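Local coordinates for oxidoreductase (Thermotoga maritima, PDB 1ZH8), which binds NADP and probably catalyses oxidation or reduction between alcohol and carbonyl groups, as a member of the GFO/IDH/MocA oxidoreductase family, at residues 49-54 and 75-80; 67-72 and 80-85; 152-157 and 267-272; 208-213 and 260-265. One frame throughout, in Å; residues are numbered along the deposited sequence.

Contact 1. Residues 49-54 and 75-80; sequences AVTSRT and EELLES. With NAP (NADP nicotinamide-adenine-dinucleotide phosphate), chain D.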
loop_
_atom_site.group_PDB
_atom_site.type_symbol
_atom_site.label_atom_id
_atom_site.label_comp_id
_atom_site.label_asym_id
_atom_site.label_seq_id
_atom_site.Cartn_x
_atom_site.Cartn_y
_atom_site.Cartn_z
ATOM N N ALA A 49 -14.129 4.491 44.247
ATOM C CA ALA A 49 -14.712 5.788 43.884
ATOM C C ALA A 49 -14.997 5.914 42.405
ATOM O O ALA A 49 -14.367 5.266 41.578
ATOM C CB ALA A 49 -13.833 6.954 44.358
ATOM N N VAL A 50 -15.932 6.797 42.082
ATOM C CA VAL A 50 -16.496 6.894 40.749
ATOM C C VAL A 50 -16.981 8.329 40.555
ATOM O O VAL A 50 -17.465 8.973 41.502
ATOM C CB VAL A 50 -17.649 5.848 40.593
ATOM C CG1 VAL A 50 -18.742 6.329 39.699
ATOM C CG2 VAL A 50 -17.101 4.516 40.095
ATOM N N THR A 51 -16.806 8.846 39.338
ATOM C CA THR A 51 -17.278 10.184 38.997
ATOM C C THR A 51 -17.501 10.270 37.492
ATOM O O THR A 51 -16.830 9.573 36.726
ATOM C CB THR A 51 -16.274 11.257 39.468
ATOM O OG1 THR A 51 -16.866 12.557 39.377
ATOM C CG2 THR A 51 -14.991 11.210 38.650
ATOM N N SER A 52 -18.463 11.089 37.064
ATOM C CA SER A 52 -18.702 11.274 35.628
ATOM C C SER A 52 -19.243 12.681 35.354
ATOM O O SER A 52 -19.553 13.390 36.292
ATOM C CB SER A 52 -19.659 10.197 35.103
ATOM O OG SER A 52 -19.353 9.877 33.749
ATOM N N ARG A 53 -19.338 13.096 34.092
ATOM C CA ARG A 53 -20.006 14.369 33.773
ATOM C C ARG A 53 -21.486 14.365 34.185
ATOM O O ARG A 53 -21.932 15.305 34.836
ATOM C CB ARG A 53 -19.846 14.752 32.285
ATOM C CG ARG A 53 -20.730 15.951 31.827
ATOM C CD ARG A 53 -20.508 16.283 30.348
ATOM N NE ARG A 53 -20.777 15.126 29.488
ATOM C CZ ARG A 53 -20.495 15.045 28.191
ATOM N NH1 ARG A 53 -19.926 16.058 27.551
ATOM N NH2 ARG A 53 -20.794 13.937 27.528
ATOM N N THR A 54 -22.223 13.321 33.780
ATOM C CA THR A 54 -23.624 13.096 34.188
ATOM C C THR A 54 -23.676 12.186 35.439
ATOM O O THR A 54 -23.238 11.046 35.414
ATOM C CB THR A 54 -24.448 12.413 33.066
ATOM O OG1 THR A 54 -24.165 13.024 31.809
ATOM C CG2 THR A 54 -25.923 12.525 33.332
ATOM N N GLU A 75 -11.983 16.374 41.092
ATOM C CA GLU A 75 -11.114 17.047 42.063
ATOM C C GLU A 75 -11.462 16.582 43.473
ATOM O O GLU A 75 -10.568 16.442 44.311
ATOM C CB GLU A 75 -11.233 18.581 41.973
ATOM C CG GLU A 75 -10.661 19.233 40.710
ATOM C CD GLU A 75 -11.570 19.102 39.479
ATOM O OE1 GLU A 75 -12.687 18.552 39.588
ATOM O OE2 GLU A 75 -11.162 19.550 38.386
ATOM N N GLU A 76 -12.751 16.338 43.730
ATOM C CA GLU A 76 -13.191 15.877 45.053
ATOM C C GLU A 76 -12.787 14.432 45.258
ATOM O O GLU A 76 -12.326 14.055 46.342
ATOM C CB GLU A 76 -14.706 16.043 45.282
ATOM C CG GLU A 76 -15.141 15.653 46.709
ATOM C CD GLU A 76 -16.640 15.857 47.020
ATOM O OE1 GLU A 76 -17.444 16.083 46.086
ATOM O OE2 GLU A 76 -17.014 15.775 48.220
ATOM N N LEU A 77 -12.955 13.627 44.211
ATOM C CA LEU A 77 -12.535 12.231 44.255
ATOM C C LEU A 77 -11.071 12.164 44.625
ATOM O O LEU A 77 -10.696 11.395 45.503
ATOM C CB LEU A 77 -12.762 11.583 42.911
ATOM C CG LEU A 77 -12.415 10.115 42.747
ATOM C CD1 LEU A 77 -13.470 9.460 41.862
ATOM C CD2 LEU A 77 -11.044 9.987 42.154
ATOM N N LEU A 78 -10.258 13.001 43.973
ATOM C CA LEU A 78 -8.819 13.014 44.193
ATOM C C LEU A 78 -8.446 13.380 45.622
ATOM O O LEU A 78 -7.398 12.969 46.104
ATOM C CB LEU A 78 -8.094 13.956 43.222
ATOM C CG LEU A 78 -7.858 13.603 41.745
ATOM C CD1 LEU A 78 -7.096 14.761 41.062
ATOM C CD2 LEU A 78 -7.147 12.265 41.528
ATOM N N GLU A 79 -9.289 14.153 46.293
ATOM C CA GLU A 79 -8.933 14.710 47.596
ATOM C C GLU A 79 -9.556 13.872 48.721
ATOM O O GLU A 79 -9.219 14.041 49.895
ATOM C CB GLU A 79 -9.298 16.211 47.640
ATOM C CG GLU A 79 -9.245 16.918 48.994
ATOM C CD GLU A 79 -7.828 17.228 49.529
ATOM O OE1 GLU A 79 -6.812 17.056 48.793
ATOM O OE2 GLU A 79 -7.752 17.668 50.714
ATOM N N SER A 80 -10.414 12.924 48.342
ATOM C CA SER A 80 -11.206 12.146 49.296
ATOM C C SER A 80 -10.385 11.208 50.156
ATOM O O SER A 80 -10.860 10.755 51.195
ATOM C CB SER A 80 -12.257 11.316 48.566
ATOM O OG SER A 80 -11.627 10.264 47.850
HETATM P PA NAP D . -17.529 7.955 25.916
HETATM O O1A NAP D . -18.551 6.876 25.886
HETATM O O2A NAP D . -18.022 9.248 25.417
HETATM O O5B NAP D . -16.937 8.041 27.404
HETATM C C5B NAP D . -16.480 9.271 27.918
HETATM C C4B NAP D . -17.020 9.416 29.328
HETATM O O4B NAP D . -16.410 10.525 29.975
HETATM C C3B NAP D . -18.521 9.683 29.339
HETATM O O3B NAP D . -19.004 9.012 30.466
HETATM C C2B NAP D . -18.557 11.188 29.542
HETATM O O2B NAP D . -19.715 11.899 29.968
HETATM C C1B NAP D . -17.425 11.345 30.533
HETATM N N9A NAP D . -16.993 12.737 30.621
HETATM C C8A NAP D . -16.993 13.692 29.628
HETATM N N7A NAP D . -16.493 14.836 30.146
HETATM C C5A NAP D . -16.183 14.619 31.452
HETATM C C6A NAP D . -15.654 15.425 32.451
HETATM N N6A NAP D . -15.364 16.693 32.213
HETATM N N1A NAP D . -15.427 14.911 33.701
HETATM C C2A NAP D . -15.744 13.600 33.965
HETATM N N3A NAP D . -16.275 12.800 32.987
HETATM C C4A NAP D . -16.488 13.301 31.754
HETATM O O3 NAP D . -16.291 7.514 25.007
HETATM P PN NAP D . -15.459 6.153 25.209
HETATM O O1N NAP D . -15.736 5.442 26.497
HETATM O O2N NAP D . -15.621 5.535 23.900
HETATM O O5D NAP D . -13.926 6.639 25.301
HETATM C C5D NAP D . -13.314 7.128 26.482
HETATM C C4D NAP D . -11.810 6.878 26.396
HETATM O O4D NAP D . -11.588 5.487 26.193
HETATM C C3D NAP D . -11.196 7.600 25.193
HETATM O O3D NAP D . -9.947 8.158 25.528
HETATM C C2D NAP D . -11.000 6.525 24.151
HETATM O O2D NAP D . -9.904 6.784 23.299
HETATM C C1D NAP D . -10.807 5.291 25.020
HETATM N N1N NAP D . -11.208 4.083 24.303
HETATM C C2N NAP D . -10.276 3.100 24.131
HETATM C C3N NAP D . -10.597 1.926 23.443
HETATM C C7N NAP D . -9.648 0.753 23.447
HETATM O O7N NAP D . -10.040 -0.375 22.701
HETATM N N7N NAP D . -8.490 0.781 24.134
HETATM C C4N NAP D . -11.895 1.764 22.937
HETATM C C5N NAP D . -12.849 2.771 23.131
HETATM C C6N NAP D . -12.491 3.935 23.819
HETATM P P2B NAP D . -21.084 11.432 30.675
HETATM O O1X NAP D . -20.931 11.349 32.179
HETATM O O2X NAP D . -21.527 10.077 30.173
HETATM O O3X NAP D . -22.076 12.511 30.297
#
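Ala49 and Leu77 bring strand 49-51 and helix 75-79 together, their CA atoms 6.8 Å apart. The two short axes have a closest approach of 8.9 Å. At 167° the helix lies alongside the strand, running the opposite way, as helices packed on a Rossmann sheet do. One branch of Leu77 does most of the touching. With CG anti to the backbone N (chi1 -179°), the side chain reaches the strand, where CD1 of Leu77 meets CB of Ala49 at 3.6 Å and comes about as near to the backbone N of Val50. Leu77 CD1 also rests against the methyl CG2 of Thr51, while the hydroxyl of Thr51 bonds to the carbonyl of Phe71.

Beyond the strand end, the chain turns to polar work on the 2'-phosphate of NADP. Ser52 OG donates to NADP O1X at 2.7 Å, and Thr54 N reaches the same oxygen almost straight (174°). Thr54 OG1 bonds to NADP O3X at 2.6 Å. Arg53 NE donates to NADP O3X as well, at 3.0 Å and in the guanidinium plane; the adenine atom C8A lies over one face of that group. Such a grip is consistent with preference for NADP over NAD.

Strand 45-51 runs between strands 19-24 and 69-71, with Val50 packed on helix 55-65 and Leu77 also touching Phe71.

Contact 2. Residues 67-72 and 80-85; sequences NPAVFD and SGLVDA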
loop_
_atom_site.group_PDB
_atom_site.type_symbol
_atom_site.label_atom_id
_atom_site.label_comp_id
_atom_site.label_asym_id
_atom_site.label_seq_id
_atom_site.Cartn_x
_atom_site.Cartn_y
_atom_site.Cartn_z
ATOM N N ASN A 67 -20.708 -0.841 45.334
ATOM C CA ASN A 67 -21.018 0.295 46.184
ATOM C C ASN A 67 -19.854 1.288 46.353
ATOM O O ASN A 67 -19.477 1.630 47.474
ATOM C CB ASN A 67 -21.470 -0.199 47.555
ATOM C CG ASN A 67 -22.181 0.883 48.353
ATOM O OD1 ASN A 67 -22.829 1.767 47.788
ATOM N ND2 ASN A 67 -22.053 0.821 49.673
ATOM N N PRO A 68 -19.260 1.745 45.242
ATOM C CA PRO A 68 -18.200 2.714 45.468
ATOM C C PRO A 68 -18.816 4.070 45.803
ATOM O O PRO A 68 -19.985 4.306 45.497
ATOM C CB PRO A 68 -17.504 2.769 44.115
ATOM C CG PRO A 68 -18.602 2.488 43.152
ATOM C CD PRO A 68 -19.465 1.475 43.811
ATOM N N ALA A 69 -18.040 4.951 46.420
ATOM C CA ALA A 69 -18.491 6.323 46.626
ATOM C C ALA A 69 -18.624 7.060 45.285
ATOM O O ALA A 69 -17.781 6.901 44.399
ATOM C CB ALA A 69 -17.556 7.045 47.553
ATOM N N VAL A 70 -19.703 7.832 45.133
ATOM C CA VAL A 70 -19.951 8.607 43.916
ATOM C C VAL A 70 -19.685 10.108 44.155
ATOM O O VAL A 70 -20.214 10.701 45.081
ATOM C CB VAL A 70 -21.391 8.386 43.372
ATOM C CG1 VAL A 70 -21.625 9.183 42.082
ATOM C CG2 VAL A 70 -21.651 6.921 43.117
ATOM N N PHE A 71 -18.873 10.713 43.297
ATOM C CA PHE A 71 -18.508 12.119 43.437
ATOM C C PHE A 71 -19.029 12.983 42.288
ATOM O O PHE A 71 -19.036 12.561 41.128
ATOM C CB PHE A 71 -16.985 12.255 43.555
ATOM C CG PHE A 71 -16.426 11.621 44.790
ATOM C CD1 PHE A 71 -16.473 12.294 46.014
ATOM C CD2 PHE A 71 -15.887 10.338 44.746
ATOM C CE1 PHE A 71 -15.983 11.704 47.177
ATOM C CE2 PHE A 71 -15.383 9.740 45.900
ATOM C CZ PHE A 71 -15.431 10.427 47.123
ATOM N N ASP A 72 -19.453 14.199 42.630
ATOM C CA ASP A 72 -19.861 15.188 41.638
ATOM C C ASP A 72 -18.681 15.702 40.814
ATOM O O ASP A 72 -18.857 16.144 39.686
ATOM C CB ASP A 72 -20.595 16.351 42.317
ATOM C CG ASP A 72 -21.969 15.943 42.875
ATOM O OD1 ASP A 72 -22.611 15.031 42.300
ATOM O OD2 ASP A 72 -22.423 16.553 43.877
ATOM N N SER A 80 -10.414 12.924 48.342
ATOM C CA SER A 80 -11.206 12.146 49.296
ATOM C C SER A 80 -10.385 11.208 50.156
ATOM O O SER A 80 -10.860 10.755 51.195
ATOM C CB SER A 80 -12.257 11.316 48.566
ATOM O OG SER A 80 -11.627 10.264 47.850
ATOM N N GLY A 81 -9.169 10.893 49.710
ATOM C CA GLY A 81 -8.329 9.893 50.373
ATOM C C GLY A 81 -8.732 8.447 50.074
ATOM O O GLY A 81 -8.193 7.515 50.675
ATOM N N LEU A 82 -9.665 8.235 49.144
ATOM C CA LEU A 82 -10.179 6.876 48.899
ATOM C C LEU A 82 -9.432 6.057 47.851
ATOM O O LEU A 82 -9.728 4.878 47.687
ATOM C CB LEU A 82 -11.670 6.906 48.548
ATOM C CG LEU A 82 -12.568 7.412 49.679
ATOM C CD1 LEU A 82 -13.945 7.704 49.109
ATOM C CD2 LEU A 82 -12.623 6.407 50.851
ATOM N N VAL A 83 -8.466 6.674 47.162
ATOM C CA VAL A 83 -7.826 6.066 45.998
ATOM C C VAL A 83 -6.276 6.111 45.974
ATOM O O VAL A 83 -5.652 7.069 46.388
ATOM C CB VAL A 83 -8.356 6.717 44.702
ATOM C CG1 VAL A 83 -9.863 6.541 44.589
ATOM C CG2 VAL A 83 -7.981 8.206 44.670
ATOM N N ASP A 84 -5.679 5.051 45.454
ATOM C CA ASP A 84 -4.240 4.976 45.205
ATOM C C ASP A 84 -3.954 5.358 43.755
ATOM O O ASP A 84 -2.850 5.818 43.423
ATOM C CB ASP A 84 -3.766 3.543 45.466
ATOM C CG ASP A 84 -3.970 3.116 46.922
ATOM O OD1 ASP A 84 -3.489 3.841 47.822
ATOM O OD2 ASP A 84 -4.613 2.073 47.172
ATOM N N ALA A 85 -4.956 5.157 42.896
ATOM C CA ALA A 85 -4.834 5.462 41.484
ATOM C C ALA A 85 -6.198 5.745 40.890
ATOM O O ALA A 85 -7.240 5.422 41.479
ATOM C CB ALA A 85 -4.153 4.295 40.727
#
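Apolar contact dominates where Phe71 and Leu82 meet, and no hydrogen bond joins segment 67-72 to segment 80-85. CD1 of Leu82 is the shared point. It approaches the ring of Phe71 at its edge, close to the ring plane, 3.7 Å from CZ, and the same methyl lies 4.0 Å from CB of Ala69. Ala69 and Phe71, two residues apart on a strand, point their side chains the same way, and a single leucine branch therefore bridges both. The ring is directed there by chi1 of -65°, which sets CG of Phe71 opposite its own carbonyl carbon. Ser80 adds a van der Waals contact through its CB, 3.6 Å from Phe71 CZ, so that the far end of the ring is met by both residues.

Among the polar interactions, the one side-chain bond inside segment 80-85 belongs to Ser80. Its OG accepts from the backbone N of Leu82 at 3.1 Å (153°), an ST turn, and the same hydroxyl bonds to the carbonyl of Leu77. Its chi1 of 71° places OG between the backbone N and the carbonyl carbon, facing the amide two residues on. Gly81, with positive phi, lets the chain leave the helix, and the bond ties the amide of Leu82 back to Ser80 and so helps to place the leucine beside the ring. The carbonyl of Leu82 accepts from the hydroxyl of Thr48.

Strand 69-71 is the outermost strand of the parallel sheet within this chain and pairs with strand 45-51. Helix 74-79 follows it, its Glu76 touching Phe71, and the loop 80-84 leads on to strand 85-88, completing a beta-alpha-beta crossover.

Contact 3. Residues 152-157 and 267-272; sequences KELVES and GKISIS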
loop_
_atom_site.group_PDB
_atom_site.type_symbol
_atom_site.label_atom_id
_atom_site.label_comp_id
_atom_site.label_asym_id
_atom_site.label_seq_id
_atom_site.Cartn_x
_atom_site.Cartn_y
_atom_site.Cartn_z
ATOM N N LYS A 152 5.822 -11.016 16.513
ATOM C CA LYS A 152 7.091 -10.415 16.902
ATOM C C LYS A 152 8.150 -11.483 17.052
ATOM O O LYS A 152 9.230 -11.365 16.481
ATOM C CB LYS A 152 6.946 -9.657 18.216
ATOM C CG LYS A 152 8.168 -8.872 18.639
ATOM C CD LYS A 152 8.254 -8.800 20.166
ATOM C CE LYS A 152 8.700 -7.449 20.708
ATOM N NZ LYS A 152 9.827 -6.841 19.957
ATOM N N GLU A 153 7.822 -12.534 17.799
ATOM C CA GLU A 153 8.744 -13.643 18.019
ATOM C C GLU A 153 9.158 -14.343 16.731
ATOM O O GLU A 153 10.355 -14.546 16.491
ATOM C CB GLU A 153 8.162 -14.623 19.029
ATOM C CG GLU A 153 8.104 -14.002 20.426
ATOM C CD GLU A 153 6.993 -14.554 21.307
ATOM O OE1 GLU A 153 6.408 -15.610 20.970
ATOM O OE2 GLU A 153 6.711 -13.927 22.353
ATOM N N LEU A 154 8.180 -14.704 15.903
ATOM C CA LEU A 154 8.473 -15.301 14.615
ATOM C C LEU A 154 9.451 -14.431 13.827
ATOM O O LEU A 154 10.452 -14.932 13.316
ATOM C CB LEU A 154 7.191 -15.562 13.810
ATOM C CG LEU A 154 6.284 -16.705 14.300
ATOM C CD1 LEU A 154 5.078 -16.852 13.380
ATOM C CD2 LEU A 154 7.011 -18.076 14.494
ATOM N N VAL A 155 9.180 -13.134 13.754
ATOM C CA VAL A 155 9.990 -12.228 12.938
ATOM C C VAL A 155 11.402 -12.082 13.512
ATOM O O VAL A 155 12.399 -12.162 12.785
ATOM C CB VAL A 155 9.332 -10.827 12.811
ATOM C CG1 VAL A 155 10.307 -9.820 12.192
ATOM C CG2 VAL A 155 8.031 -10.916 12.026
ATOM N N GLU A 156 11.470 -11.869 14.822
ATOM C CA GLU A 156 12.748 -11.653 15.487
ATOM C C GLU A 156 13.647 -12.883 15.524
ATOM O O GLU A 156 14.849 -12.756 15.733
ATOM C CB GLU A 156 12.554 -11.039 16.881
ATOM C CG GLU A 156 12.138 -9.573 16.768
ATOM C CD GLU A 156 11.967 -8.846 18.096
ATOM O OE1 GLU A 156 12.291 -9.420 19.163
ATOM O OE2 GLU A 156 11.511 -7.679 18.053
ATOM N N SER A 157 13.083 -14.066 15.301
ATOM C CA SER A 157 13.884 -15.280 15.347
ATOM C C SER A 157 14.321 -15.750 13.959
ATOM O O SER A 157 15.003 -16.756 13.843
ATOM C CB SER A 157 13.144 -16.400 16.085
ATOM O OG SER A 157 12.165 -16.994 15.250
ATOM N N GLY A 267 10.226 -16.203 3.440
ATOM C CA GLY A 267 8.821 -16.597 3.491
ATOM C C GLY A 267 7.924 -15.492 4.024
ATOM O O GLY A 267 8.333 -14.340 4.073
ATOM N N LYS A 268 6.700 -15.848 4.426
ATOM C CA LYS A 268 5.676 -14.863 4.765
ATOM C C LYS A 268 4.827 -15.244 5.981
ATOM O O LYS A 268 4.704 -16.420 6.321
ATOM C CB LYS A 268 4.798 -14.528 3.537
ATOM C CG LYS A 268 3.923 -15.641 2.982
ATOM C CD LYS A 268 3.134 -15.196 1.724
ATOM N N ILE A 269 4.281 -14.241 6.662
ATOM C CA ILE A 269 3.255 -14.478 7.673
ATOM C C ILE A 269 2.019 -13.622 7.457
ATOM O O ILE A 269 2.094 -12.473 7.029
ATOM C CB ILE A 269 3.732 -14.305 9.157
ATOM C CG1 ILE A 269 4.181 -12.887 9.446
ATOM C CG2 ILE A 269 4.833 -15.303 9.536
ATOM C CD1 ILE A 269 4.335 -12.644 10.928
ATOM N N SER A 270 0.875 -14.204 7.766
ATOM C CA SER A 270 -0.352 -13.456 7.836
ATOM C C SER A 270 -0.842 -13.505 9.292
ATOM O O SER A 270 -0.730 -14.531 9.973
ATOM C CB SER A 270 -1.373 -13.984 6.822
ATOM O OG SER A 270 -2.186 -14.967 7.416
ATOM N N ILE A 271 -1.365 -12.380 9.759
ATOM C CA ILE A 271 -1.696 -12.175 11.159
ATOM C C ILE A 271 -3.200 -11.917 11.357
ATOM O O ILE A 271 -3.777 -11.058 10.678
ATOM C CB ILE A 271 -0.920 -10.941 11.680
ATOM C CG1 ILE A 271 0.593 -11.158 11.523
ATOM C CG2 ILE A 271 -1.319 -10.578 13.121
ATOM C CD1 ILE A 271 1.398 -9.838 11.512
ATOM N N SER A 272 -3.821 -12.651 12.283
ATOM C CA SER A 272 -5.193 -12.377 12.697
ATOM C C SER A 272 -5.340 -12.506 14.206
ATOM O O SER A 272 -4.470 -13.064 14.877
ATOM C CB SER A 272 -6.160 -13.335 12.027
ATOM O OG SER A 272 -5.890 -13.425 10.647
#
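Glu156 OE2 receives the ammonium of Lys152 at 2.7 Å (from NZ), a salt bridge one helical turn apart that approaches the syn side of the carboxylate but lies 32° out of its plane. Lys152 NZ has a second partner, the carbonyl of Leu209, which ties the end of helix 146-156 to helix 195-211.

The contact with strand 268-272 is made on another side of the helix and is wholly apolar. Ile269 makes both contacts from the strand side: its CG2 lies 4.2 Å from CD1 of Leu154, and its CD1 lies at the same 4.2 Å from CG2 of Val155. A chi1 of 63° puts CG1 of Ile269 between its backbone N and carbonyl carbon, which sends the two branches to different neighbours. Leu154 comes across this side chain at a slant, and Val155 also touches Ile210 and Leu211. Ile269 packs further on Ala151, Ile262 and Leu278.

No hydrogen bond passes between these two segments of the C-terminal domain, so their fit rests on shape and on burial of methyl groups, while the Lys152-Glu156 pair lies away from the strand.

Contact 4. Residues 208-213 and 260-265; sequences RLILGE and FEITGT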
loop_
_atom_site.group_PDB
_atom_site.type_symbol
_atom_site.label_atom_id
_atom_site.label_comp_id
_atom_site.label_asym_id
_atom_site.label_seq_id
_atom_site.Cartn_x
_atom_site.Cartn_y
_atom_site.Cartn_z
ATOM N N ARG A 208 4.940 -1.091 15.553
ATOM C CA ARG A 208 6.183 -0.821 16.267
ATOM C C ARG A 208 6.601 -2.024 17.118
ATOM O O ARG A 208 7.794 -2.309 17.263
ATOM C CB ARG A 208 6.104 0.460 17.117
ATOM C CG ARG A 208 5.849 1.755 16.316
ATOM C CD ARG A 208 5.723 2.989 17.241
ATOM N NE ARG A 208 6.793 3.038 18.238
ATOM C CZ ARG A 208 6.625 2.787 19.536
ATOM N NH1 ARG A 208 5.427 2.501 20.007
ATOM N NH2 ARG A 208 7.660 2.826 20.372
ATOM N N LEU A 209 5.627 -2.737 17.673
ATOM C CA LEU A 209 5.957 -3.890 18.492
ATOM C C LEU A 209 6.626 -4.977 17.642
ATOM O O LEU A 209 7.627 -5.595 18.051
ATOM C CB LEU A 209 4.704 -4.428 19.154
ATOM C CG LEU A 209 4.815 -5.711 19.986
ATOM C CD1 LEU A 209 5.622 -5.446 21.255
ATOM C CD2 LEU A 209 3.420 -6.227 20.322
ATOM N N ILE A 210 6.082 -5.190 16.452
ATOM C CA ILE A 210 6.522 -6.287 15.611
ATOM C C ILE A 210 7.789 -5.924 14.854
ATOM O O ILE A 210 8.681 -6.755 14.736
ATOM C CB ILE A 210 5.421 -6.731 14.630
ATOM C CG1 ILE A 210 4.204 -7.261 15.400
ATOM C CG2 ILE A 210 5.944 -7.836 13.700
ATOM C CD1 ILE A 210 2.933 -7.242 14.614
ATOM N N LEU A 211 7.887 -4.677 14.386
ATOM C CA LEU A 211 8.999 -4.311 13.506
ATOM C C LEU A 211 9.927 -3.188 13.962
ATOM O O LEU A 211 10.931 -2.927 13.284
ATOM C CB LEU A 211 8.489 -4.045 12.075
ATOM C CG LEU A 211 7.937 -5.278 11.356
ATOM C CD1 LEU A 211 7.112 -4.885 10.154
ATOM C CD2 LEU A 211 9.048 -6.249 10.989
ATOM N N GLY A 212 9.608 -2.543 15.089
ATOM C CA GLY A 212 10.436 -1.464 15.648
ATOM C C GLY A 212 10.002 -0.087 15.145
ATOM O O GLY A 212 8.910 0.058 14.569
ATOM N N GLU A 213 10.861 0.909 15.338
ATOM C CA GLU A 213 10.545 2.310 15.064
ATOM C C GLU A 213 10.466 2.653 13.591
ATOM O O GLU A 213 11.212 2.109 12.760
ATOM C CB GLU A 213 11.596 3.230 15.700
ATOM C CG GLU A 213 11.910 2.939 17.177
ATOM C CD GLU A 213 10.755 3.206 18.141
ATOM O OE1 GLU A 213 9.652 3.618 17.723
ATOM O OE2 GLU A 213 10.956 2.994 19.345
ATOM N N PHE A 260 -3.348 -8.557 7.063
ATOM C CA PHE A 260 -2.180 -8.071 7.759
ATOM C C PHE A 260 -1.055 -9.064 7.472
ATOM O O PHE A 260 -1.034 -10.156 8.041
ATOM C CB PHE A 260 -2.499 -7.929 9.246
ATOM C CG PHE A 260 -1.403 -7.285 10.059
ATOM C CD1 PHE A 260 -0.227 -6.814 9.454
ATOM C CD2 PHE A 260 -1.554 -7.131 11.426
ATOM C CE1 PHE A 260 0.775 -6.220 10.205
ATOM C CE2 PHE A 260 -0.559 -6.532 12.191
ATOM C CZ PHE A 260 0.611 -6.079 11.584
ATOM N N GLU A 261 -0.145 -8.689 6.563
ATOM C CA GLU A 261 0.881 -9.602 6.008
ATOM C C GLU A 261 2.287 -9.043 6.129
ATOM O O GLU A 261 2.508 -7.827 5.972
ATOM C CB GLU A 261 0.624 -9.871 4.534
ATOM C CG GLU A 261 -0.496 -10.874 4.247
ATOM C CD GLU A 261 -1.232 -10.611 2.926
ATOM O OE1 GLU A 261 -0.846 -9.670 2.190
ATOM O OE2 GLU A 261 -2.214 -11.343 2.639
ATOM N N ILE A 262 3.241 -9.922 6.419
ATOM C CA ILE A 262 4.656 -9.525 6.473
ATOM C C ILE A 262 5.429 -10.516 5.627
ATOM O O ILE A 262 5.356 -11.719 5.854
ATOM C CB ILE A 262 5.223 -9.468 7.913
ATOM C CG1 ILE A 262 4.309 -8.657 8.812
ATOM C CG2 ILE A 262 6.594 -8.819 7.919
ATOM C CD1 ILE A 262 4.730 -8.625 10.251
ATOM N N THR A 263 6.106 -10.006 4.606
ATOM C CA THR A 263 6.870 -10.827 3.684
ATOM C C THR A 263 8.342 -10.544 3.910
ATOM O O THR A 263 8.769 -9.374 3.964
ATOM C CB THR A 263 6.492 -10.534 2.216
ATOM O OG1 THR A 263 5.071 -10.558 2.078
ATOM C CG2 THR A 263 7.066 -11.578 1.280
ATOM N N GLY A 264 9.114 -11.618 4.053
ATOM C CA GLY A 264 10.563 -11.522 4.182
ATOM C C GLY A 264 11.287 -12.226 3.051
ATOM O O GLY A 264 10.674 -12.635 2.051
ATOM N N THR A 265 12.594 -12.399 3.217
ATOM C CA THR A 265 13.419 -12.977 2.160
ATOM C C THR A 265 13.232 -14.475 2.087
ATOM O O THR A 265 13.489 -15.070 1.050
ATOM C CB THR A 265 14.926 -12.688 2.377
ATOM O OG1 THR A 265 15.290 -13.089 3.700
ATOM C CG2 THR A 265 15.233 -11.178 2.197
#
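A chi1 of -63° turns CG1 of Ile210 away from its carbonyl carbon and directs its two branches to two residues of strand 260-264. On the strand side, Phe260 has CG anti to the backbone N (chi1 -174°), which carries the end of its ring nearer to the helix than its CB direction alone would suggest. The two side chains approach from opposite directions, CD1 of Ile210 meeting CZ of Phe260 at 4.0 Å, obliquely to the ring. The other branch, CG2 of Ile210, sits 3.7 Å from CD1 of Ile262, the closest approach in the contact. Ile262 reaches it with an extended CG1 arm, and the two isoleucines meet at a slant. Leu211 adds a looser touch, its CD1 being 4.4 Å from the same Ile262 CD1, and this one methyl is therefore shared between two consecutive helix residues.

Beside this apolar core, the end of the helix carries a salt bridge. Arg208 NE donates to Glu213 OE1 at 3.0 Å, nearly straight (167°) and in the guanidinium plane, with two weak bonds from NH2. Gly212, with positive phi, ends the helix between the two charged residues.

Phe260 stacks with Trp168, and Ile262 also packs on Ile271 and Met166. Helix 195-211 is thus held against the large mixed sheet of the C-terminal domain by buried, non-directional contacts, whereas near its C-terminal end the Arg208-Glu213 salt bridge, with Asp319 and Gln315 as further partners of Arg208, probably helps to hold the turn after the helix.

The four contacts fall into two pairs, one in each domain. Contacts 1 and 2 share Ser80 and lie on neighbouring strands of the parallel sheet, their centres about 6 Å apart; contacts 3 and 4 rest on adjacent strands of the mixed sheet, about 7 Å apart. Between the pairs, centres are 42 to 45 Å distant. Contact 1 is buried and ends at the cofactor, whereas contact 2 lies at the surface, at the sheet's edge. Contacts 3 and 4 are both buried and join a helix to a strand through aliphatic groups, with a phenyl ring added in contact 4. Only contact 1 contributes residues that bind NADP.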